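PDB 1VL1: 6-phosphogluconolactonase from Thermotoga maritima, which catalyses the hydrolysis of 6-phosphogluconolactone to 6-phosphogluconate, the second step of the oxidative pentose phosphate pathway. Local coordinates for residues L187-R198 and V220-G231; L143-V151 and E201-I209. All coordinates share one frame; numbering follows the deposited sequence.

Contact 1 of 2, residues L187-R198 and V220-G231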
# COMPACT_ATOMS: atom_id res chain seq x y z
N LEU A 187 0.42 7.92 5.17
CA LEU A 187 0.70 7.64 3.73
C LEU A 187 1.51 8.76 3.11
O LEU A 187 2.40 8.53 2.29
CB LEU A 187 -0.61 7.37 2.96
CG LEU A 187 -1.30 6.03 3.32
CD1 LEU A 187 -2.60 5.96 2.59
CD2 LEU A 187 -0.43 4.89 2.87
N ASN A 188 1.17 9.99 3.48
CA ASN A 188 1.82 11.16 2.92
C ASN A 188 3.24 11.45 3.43
O ASN A 188 3.92 12.36 2.96
CB ASN A 188 0.85 12.35 3.07
CG ASN A 188 -0.33 12.29 2.11
OD1 ASN A 188 -0.35 11.48 1.19
ND2 ASN A 188 -1.34 13.12 2.35
N THR A 189 3.76 10.65 4.37
CA THR A 189 5.19 10.69 4.66
C THR A 189 6.02 9.97 3.61
O THR A 189 7.25 10.11 3.61
CB THR A 189 5.56 10.07 6.02
OG1 THR A 189 5.28 8.66 6.03
CG2 THR A 189 4.74 10.67 7.16
N SER A 190 5.38 9.24 2.71
CA SER A 190 6.11 8.49 1.69
C SER A 190 6.74 9.41 0.66
O SER A 190 6.09 10.31 0.13
CB SER A 190 5.16 7.55 0.98
OG SER A 190 4.44 6.66 1.81
N LEU A 191 8.03 9.19 0.36
CA LEU A 191 8.73 9.95 -0.68
C LEU A 191 8.04 9.73 -2.05
O LEU A 191 7.79 10.69 -2.77
CB LEU A 191 10.22 9.58 -0.72
CG LEU A 191 11.03 9.89 0.55
CD1 LEU A 191 12.48 9.40 0.38
CD2 LEU A 191 11.04 11.43 0.82
N TYR A 192 7.73 8.47 -2.35
CA TYR A 192 7.12 8.09 -3.63
C TYR A 192 5.87 7.29 -3.37
O TYR A 192 5.87 6.38 -2.58
CB TYR A 192 8.11 7.27 -4.47
CG TYR A 192 9.39 8.01 -4.79
CD1 TYR A 192 9.44 8.87 -5.85
CD2 TYR A 192 10.53 7.88 -3.98
CE1 TYR A 192 10.59 9.60 -6.13
CE2 TYR A 192 11.72 8.61 -4.25
CZ TYR A 192 11.72 9.48 -5.34
OH TYR A 192 12.84 10.22 -5.69
N VAL A 193 4.76 7.69 -4.00
CA VAL A 193 3.55 6.97 -3.92
C VAL A 193 3.24 6.47 -5.34
O VAL A 193 3.25 7.26 -6.30
CB VAL A 193 2.39 7.85 -3.44
CG1 VAL A 193 1.11 7.15 -3.61
CG2 VAL A 193 2.57 8.22 -1.98
N LEU A 194 3.05 5.16 -5.44
CA LEU A 194 2.69 4.50 -6.70
C LEU A 194 1.29 3.96 -6.58
O LEU A 194 0.99 3.20 -5.66
CB LEU A 194 3.63 3.32 -6.98
CG LEU A 194 5.13 3.60 -6.87
CD1 LEU A 194 5.96 2.37 -7.40
CD2 LEU A 194 5.52 4.82 -7.59
N PHE A 195 0.41 4.30 -7.52
CA PHE A 195 -0.92 3.70 -7.58
C PHE A 195 -0.95 2.70 -8.75
O PHE A 195 -0.50 3.03 -9.83
CB PHE A 195 -2.01 4.76 -7.86
CG PHE A 195 -2.33 5.61 -6.66
CD1 PHE A 195 -3.29 5.17 -5.73
CD2 PHE A 195 -1.75 6.86 -6.49
CE1 PHE A 195 -3.59 5.94 -4.63
CE2 PHE A 195 -2.09 7.63 -5.39
CZ PHE A 195 -2.97 7.18 -4.49
N LEU A 196 -1.54 1.53 -8.53
CA LEU A 196 -1.63 0.49 -9.55
C LEU A 196 -3.09 0.22 -9.81
O LEU A 196 -3.77 -0.30 -8.91
CB LEU A 196 -0.97 -0.78 -9.03
CG LEU A 196 0.52 -0.94 -9.05
CD1 LEU A 196 1.28 0.26 -8.79
CD2 LEU A 196 0.95 -2.14 -8.24
N ILE A 197 -3.58 0.62 -10.97
CA ILE A 197 -4.99 0.52 -11.30
C ILE A 197 -5.16 -0.02 -12.69
O ILE A 197 -4.30 0.21 -13.57
CB ILE A 197 -5.76 1.85 -11.15
CG1 ILE A 197 -5.21 2.98 -12.06
CG2 ILE A 197 -5.79 2.30 -9.68
CD1 ILE A 197 -6.27 4.03 -12.25
N ARG A 198 -6.28 -0.69 -12.94
CA ARG A 198 -6.58 -1.22 -14.25
C ARG A 198 -8.07 -1.13 -14.54
O ARG A 198 -8.90 -1.34 -13.62
CB ARG A 198 -6.13 -2.68 -14.40
CG ARG A 198 -4.63 -2.90 -14.22
CD ARG A 198 -4.24 -4.34 -14.24
NE ARG A 198 -4.10 -4.85 -15.59
CZ ARG A 198 -3.42 -5.96 -15.90
NH1 ARG A 198 -2.80 -6.68 -14.97
NH2 ARG A 198 -3.34 -6.34 -17.15
N VAL A 220 -3.76 11.42 -1.34
CA VAL A 220 -2.55 10.67 -1.04
C VAL A 220 -1.52 11.01 -2.12
O VAL A 220 -1.70 10.73 -3.32
CB VAL A 220 -2.76 9.14 -0.96
CG1 VAL A 220 -1.46 8.47 -0.64
CG2 VAL A 220 -3.69 8.81 0.13
N ARG A 221 -0.45 11.66 -1.68
CA ARG A 221 0.60 12.13 -2.57
C ARG A 221 1.96 11.85 -2.00
O ARG A 221 2.17 11.98 -0.78
CB ARG A 221 0.48 13.62 -2.78
CG ARG A 221 -0.85 14.10 -3.28
CD ARG A 221 -1.17 13.73 -4.71
NE ARG A 221 -2.55 14.17 -5.02
CZ ARG A 221 -2.92 15.31 -5.56
NH1 ARG A 221 -2.01 16.23 -5.91
NH2 ARG A 221 -4.23 15.56 -5.73
N GLY A 222 2.91 11.51 -2.86
CA GLY A 222 4.29 11.36 -2.44
C GLY A 222 4.95 12.72 -2.18
O GLY A 222 4.60 13.72 -2.78
N LYS A 223 5.87 12.77 -1.23
CA LYS A 223 6.56 14.02 -0.97
C LYS A 223 7.42 14.46 -2.16
O LYS A 223 7.61 15.67 -2.38
CB LYS A 223 7.50 13.88 0.20
CG LYS A 223 6.89 13.64 1.51
CD LYS A 223 8.06 13.45 2.48
CE LYS A 223 7.63 13.05 3.84
NZ LYS A 223 8.82 12.78 4.71
N GLU A 224 7.92 13.49 -2.91
CA GLU A 224 8.75 13.74 -4.08
C GLU A 224 7.93 13.58 -5.36
O GLU A 224 7.99 14.40 -6.27
CB GLU A 224 9.95 12.81 -4.10
CG GLU A 224 11.00 13.16 -3.06
CD GLU A 224 11.58 14.53 -3.29
OE1 GLU A 224 11.99 14.81 -4.45
OE2 GLU A 224 11.62 15.34 -2.33
N LYS A 225 7.16 12.50 -5.40
CA LYS A 225 6.41 12.15 -6.60
C LYS A 225 5.24 11.22 -6.35
O LYS A 225 5.31 10.37 -5.49
CB LYS A 225 7.34 11.47 -7.59
CG LYS A 225 6.93 11.65 -9.02
CD LYS A 225 7.96 11.07 -10.02
CE LYS A 225 9.25 11.79 -9.93
NZ LYS A 225 10.06 11.71 -11.21
N THR A 226 4.17 11.39 -7.13
CA THR A 226 3.07 10.45 -7.20
C THR A 226 3.00 9.93 -8.63
O THR A 226 3.08 10.69 -9.59
CB THR A 226 1.76 11.13 -6.85
OG1 THR A 226 1.87 11.75 -5.56
CG2 THR A 226 0.68 10.18 -6.73
N VAL A 227 2.93 8.62 -8.74
CA VAL A 227 2.92 7.94 -10.03
C VAL A 227 1.76 6.99 -10.13
O VAL A 227 1.56 6.16 -9.24
CB VAL A 227 4.20 7.12 -10.21
CG1 VAL A 227 4.15 6.42 -11.58
CG2 VAL A 227 5.49 8.00 -10.09
N TRP A 228 1.00 7.07 -11.22
CA TRP A 228 -0.07 6.12 -11.49
C TRP A 228 0.40 5.21 -12.65
O TRP A 228 0.87 5.67 -13.68
CB TRP A 228 -1.34 6.84 -11.92
CG TRP A 228 -1.95 7.69 -10.82
CD1 TRP A 228 -1.47 8.89 -10.38
CD2 TRP A 228 -3.12 7.42 -10.06
NE1 TRP A 228 -2.27 9.38 -9.39
CE2 TRP A 228 -3.27 8.48 -9.14
CE3 TRP A 228 -4.04 6.39 -10.04
CZ2 TRP A 228 -4.34 8.56 -8.26
CZ3 TRP A 228 -5.10 6.48 -9.16
CH2 TRP A 228 -5.22 7.54 -8.27
N PHE A 229 0.21 3.90 -12.47
CA PHE A 229 0.41 2.94 -13.55
C PHE A 229 -0.99 2.44 -13.89
O PHE A 229 -1.60 1.71 -13.09
CB PHE A 229 1.31 1.80 -13.08
CG PHE A 229 2.70 2.21 -12.75
CD1 PHE A 229 3.59 2.43 -13.74
CD2 PHE A 229 3.12 2.37 -11.42
CE1 PHE A 229 4.89 2.84 -13.46
CE2 PHE A 229 4.44 2.78 -11.14
CZ PHE A 229 5.32 2.98 -12.14
N VAL A 230 -1.48 2.83 -15.05
CA VAL A 230 -2.86 2.60 -15.45
C VAL A 230 -2.94 1.63 -16.61
O VAL A 230 -2.40 1.91 -17.70
CB VAL A 230 -3.51 3.89 -15.86
CG1 VAL A 230 -5.00 3.67 -16.20
CG2 VAL A 230 -3.31 4.94 -14.76
N GLY A 231 -3.57 0.48 -16.37
CA GLY A 231 -3.76 -0.55 -17.39
C GLY A 231 -5.16 -0.50 -17.99
O GLY A 231 -6.10 -0.09 -17.34
O HOH W 1 3.08 14.01 0.88
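Phe195 and Trp228, paired neighbours on adjacent parallel strands, lay their rings face to face, offset, with centroids 4.0 Å apart and planes at 15°. Phe195 CD2 lies over the indole near CE2 and CZ2, while its CB makes a CH-pi contact 3.7 Å from the centroid of the Trp228 six-membered ring. Both residues hold CG beside the backbone N (chi1 -76° for Phe195, -66° for Trp228), which leans the two rings the same way. Val220 O and Thr226 CG2 meet the Phe195 ring at its edge, and Ile197 CD1 lies 3.9 Å from Trp228 CE3. Were Trp228 an alanine, Phe195 would probably lose its stacking partner and Ile197 CD1 its contact with the indole. On the other side of the sheet, Leu194 CD2 rests 3.7 Å from Val227 CB, and Leu196 CD1 meets Phe229 CD2.

A regular parallel ladder from Val193 N to Lys225 O through Gly231 N to Ile197 O fixes this register, closing the beta-alpha-beta unit: strand 192-198, helix 200-210, strand 225-231. Helix 200-210 packs on Trp228 and Val230, helix 25-43 on Leu194 and Phe229. At the loop end, Asn188 OD1 takes Arg221 N at 2.9 Å from above its carbonyl plane, and Leu191 O accepts from both Glu224 N and Lys225 N. Backbone groups between the strands are thus mostly paired, which suits the largely apolar packing on the sheet's faces.

Contact 2 of 2, residues L143-V151 and E201-I209. With CIT (citric acid), chain B.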
# COMPACT_ATOMS: atom_id res chain seq x y z
N LEU A 143 0.27 1.28 -3.80
CA LEU A 143 -1.12 1.32 -3.42
C LEU A 143 -2.02 0.98 -4.56
O LEU A 143 -1.64 1.17 -5.75
CB LEU A 143 -1.45 2.74 -2.95
CG LEU A 143 -0.65 3.22 -1.76
CD1 LEU A 143 -1.04 4.69 -1.41
CD2 LEU A 143 -0.82 2.29 -0.55
N GLY A 144 -3.17 0.39 -4.24
CA GLY A 144 -4.30 0.26 -5.17
C GLY A 144 -5.34 1.34 -4.96
O GLY A 144 -5.22 2.19 -4.08
N MET A 145 -6.36 1.33 -5.79
CA MET A 145 -7.52 2.19 -5.57
C MET A 145 -8.74 1.41 -5.99
O MET A 145 -8.71 0.74 -6.98
CB MET A 145 -7.42 3.43 -6.46
CG MET A 145 -8.63 4.32 -6.38
SD MET A 145 -8.62 5.71 -7.53
CE MET A 145 -9.04 4.82 -9.00
N GLY A 146 -9.77 1.46 -5.18
CA GLY A 146 -10.99 0.80 -5.47
C GLY A 146 -11.75 1.48 -6.57
O GLY A 146 -11.48 2.64 -6.89
N PRO A 147 -12.75 0.82 -7.13
CA PRO A 147 -13.62 1.42 -8.14
C PRO A 147 -14.53 2.54 -7.62
O PRO A 147 -15.21 3.24 -8.40
CB PRO A 147 -14.43 0.23 -8.66
CG PRO A 147 -14.43 -0.73 -7.56
CD PRO A 147 -13.17 -0.55 -6.75
N ASP A 148 -14.51 2.73 -6.29
CA ASP A 148 -15.12 3.89 -5.63
C ASP A 148 -14.14 5.03 -5.29
O ASP A 148 -14.56 6.07 -4.76
CB ASP A 148 -15.84 3.45 -4.36
CG ASP A 148 -14.94 2.69 -3.39
OD1 ASP A 148 -13.72 2.51 -3.64
OD2 ASP A 148 -15.41 2.19 -2.34
N GLY A 149 -12.85 4.89 -5.63
CA GLY A 149 -11.92 5.90 -5.31
C GLY A 149 -11.23 5.73 -3.97
O GLY A 149 -10.38 6.54 -3.62
N HIS A 150 -11.53 4.64 -3.23
CA HIS A 150 -10.95 4.45 -1.93
C HIS A 150 -9.46 4.02 -2.05
O HIS A 150 -9.01 3.51 -3.08
CB HIS A 150 -11.80 3.47 -1.08
CG HIS A 150 -11.41 2.04 -1.21
ND1 HIS A 150 -12.05 1.17 -2.07
CD2 HIS A 150 -10.47 1.30 -0.56
CE1 HIS A 150 -11.51 -0.04 -1.96
NE2 HIS A 150 -10.56 0.01 -1.03
N VAL A 151 -8.68 4.31 -1.02
CA VAL A 151 -7.27 3.95 -0.96
C VAL A 151 -6.97 3.35 0.40
O VAL A 151 -7.59 3.72 1.39
CB VAL A 151 -6.44 5.20 -1.22
CG1 VAL A 151 -6.70 6.27 -0.15
CG2 VAL A 151 -4.97 4.87 -1.38
N GLU A 201 -13.49 1.48 -15.12
CA GLU A 201 -14.09 2.13 -13.94
C GLU A 201 -13.09 2.92 -13.13
O GLU A 201 -13.39 4.02 -12.64
CB GLU A 201 -14.79 1.12 -13.04
CG GLU A 201 -15.83 1.73 -12.13
CD GLU A 201 -17.06 2.30 -12.84
OE1 GLU A 201 -17.14 2.32 -14.10
OE2 GLU A 201 -17.99 2.73 -12.12
N LYS A 202 -11.90 2.34 -12.94
CA LYS A 202 -10.87 3.02 -12.16
C LYS A 202 -10.29 4.18 -12.96
O LYS A 202 -9.98 5.21 -12.40
CB LYS A 202 -9.81 2.07 -11.70
CG LYS A 202 -10.39 1.02 -10.78
CD LYS A 202 -9.37 0.22 -10.18
CE LYS A 202 -10.00 -0.91 -9.36
NZ LYS A 202 -8.88 -1.63 -8.69
N ILE A 203 -10.18 4.03 -14.28
CA ILE A 203 -9.83 5.18 -15.13
C ILE A 203 -10.85 6.32 -14.94
O ILE A 203 -10.50 7.49 -14.81
CB ILE A 203 -9.73 4.77 -16.62
CG1 ILE A 203 -8.49 3.91 -16.83
CG2 ILE A 203 -9.64 6.01 -17.47
CD1 ILE A 203 -8.49 3.15 -18.08
N ASN A 204 -12.12 5.97 -14.85
CA ASN A 204 -13.15 6.99 -14.65
C ASN A 204 -12.86 7.71 -13.33
O ASN A 204 -12.87 8.95 -13.26
CB ASN A 204 -14.55 6.36 -14.59
CG ASN A 204 -15.06 5.94 -15.92
OD1 ASN A 204 -14.71 6.51 -16.93
ND2 ASN A 204 -15.93 4.92 -15.93
N ARG A 205 -12.57 6.94 -12.28
CA ARG A 205 -12.27 7.56 -10.99
C ARG A 205 -11.02 8.45 -11.08
O ARG A 205 -10.99 9.54 -10.52
CB ARG A 205 -12.05 6.54 -9.89
CG ARG A 205 -13.24 5.69 -9.56
CD ARG A 205 -14.44 6.41 -8.94
NE ARG A 205 -15.30 6.98 -9.93
CZ ARG A 205 -16.12 6.28 -10.72
NH1 ARG A 205 -16.20 4.96 -10.63
NH2 ARG A 205 -16.87 6.91 -11.61
N LEU A 206 -9.98 7.96 -11.77
CA LEU A 206 -8.80 8.80 -11.98
C LEU A 206 -9.13 10.08 -12.72
O LEU A 206 -8.63 11.16 -12.37
CB LEU A 206 -7.68 8.04 -12.68
CG LEU A 206 -6.45 8.92 -12.99
CD1 LEU A 206 -5.80 9.44 -11.72
CD2 LEU A 206 -5.50 8.05 -13.75
N THR A 207 -10.01 10.03 -13.73
CA THR A 207 -10.38 11.30 -14.39
C THR A 207 -11.08 12.28 -13.44
O THR A 207 -10.89 13.46 -13.55
CB THR A 207 -11.21 11.11 -15.63
OG1 THR A 207 -12.46 10.49 -15.34
CG2 THR A 207 -10.45 10.22 -16.68
N GLU A 208 -11.89 11.75 -12.53
CA GLU A 208 -12.51 12.57 -11.51
C GLU A 208 -11.47 13.22 -10.60
O GLU A 208 -11.57 14.41 -10.28
CB GLU A 208 -13.53 11.72 -10.73
CG GLU A 208 -14.69 11.23 -11.60
CD GLU A 208 -15.59 10.18 -10.94
OE1 GLU A 208 -15.33 9.74 -9.81
OE2 GLU A 208 -16.56 9.78 -11.61
N ILE A 209 -10.44 12.46 -10.23
CA ILE A 209 -9.30 12.96 -9.43
C ILE A 209 -8.57 14.10 -10.17
O ILE A 209 -8.22 15.12 -9.57
CB ILE A 209 -8.36 11.79 -9.06
CG1 ILE A 209 -9.03 11.00 -7.93
CG2 ILE A 209 -7.05 12.27 -8.57
CD1 ILE A 209 -8.53 9.60 -7.75
C1 CIT B . -9.56 -3.40 -6.12
O1 CIT B . -8.80 -3.67 -7.09
O2 CIT B . -10.79 -3.20 -6.30
C2 CIT B . -8.97 -3.28 -4.75
C3 CIT B . -9.80 -4.04 -3.69
O7 CIT B . -11.02 -3.27 -3.46
C4 CIT B . -9.05 -4.23 -2.36
C5 CIT B . -8.70 -2.85 -1.78
O3 CIT B . -7.82 -2.15 -2.38
O4 CIT B . -9.24 -2.40 -0.72
C6 CIT B . -10.12 -5.45 -4.21
O5 CIT B . -9.26 -6.14 -4.83
O6 CIT B . -11.27 -5.92 -3.98
O HOH W 2 -6.05 -0.91 -7.75
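Lys202 reaches Met145 with its chain extended beyond CG (chi2 to chi4 all near 180°), which carries NZ past the side of Pro147 to Met145 O at 2.9 Å. Arg205 instead folds at chi2 and chi3 (-66° and 85°), turning its guanidinium back so that NH1 meets Pro147 O. The loop after strand 140-143, which runs parallel to 192-198, contains a type I turn, Gly146 to Gly149, and helix 200-210 flanks it.

Pro147 O lies nearly in the guanidinium plane and receives Arg205 NH1 at 3.0 Å. The same NH1 also bonds Glu201 OE2, while NE and NH2 grip the two oxygens of Glu208 side-on; this salt-bridge network fixes the rotation of the guanidinium. Deeper in, Met145 CE packs 3.6 Å from Arg205 CB, and its SD slides past Ile209 CD1; the sulfur side chain also touches Trp228 and Ile197 of the neighbouring strands.

At the end of the turn, Asp148 OD1 accepts His150 N, an Asx turn, and also His150 ND1 at 2.7 Å through its syn lone pair, in the ring plane; OD1 ties backbone and ring of His150 together, and the ND1 bond helps set the rotation of the imidazole, which stacks on Phe155. Its other nitrogen and the ammonium of Lys202 face a citrate, probably from the crystallisation liquor, that Arg55 N also binds. The anion lies where loop and helix present these donors, consistent with a pocket for a phosphorylated sugar lactone. His150 NE2 donates to citrate O4 at 2.8 Å, and Lys202 NZ to citrate O1 at 2.6 Å.

Contact 1 is the more central, its centre about 9 Å from that of the chain against 14 Å for contact 2, and mostly buried (14 of 24 touching residues); in contact 2 half of ten are buried and the charged groups lie outward. The first pairs the strands of the beta-alpha-beta unit through backbone bonds and apolar rings; the second sets the connecting helix of that unit against the loop after strand 140-143, with charged and polar side chains. They meet directly: Leu143 probably bonds through its N to Leu194 O and through its O to Leu196 N, while Val230 CG1 packs on Ile203 CG1. Helix 200-210 serves both, its apolar side to the sheet, Lys202 and Arg205 to the loop.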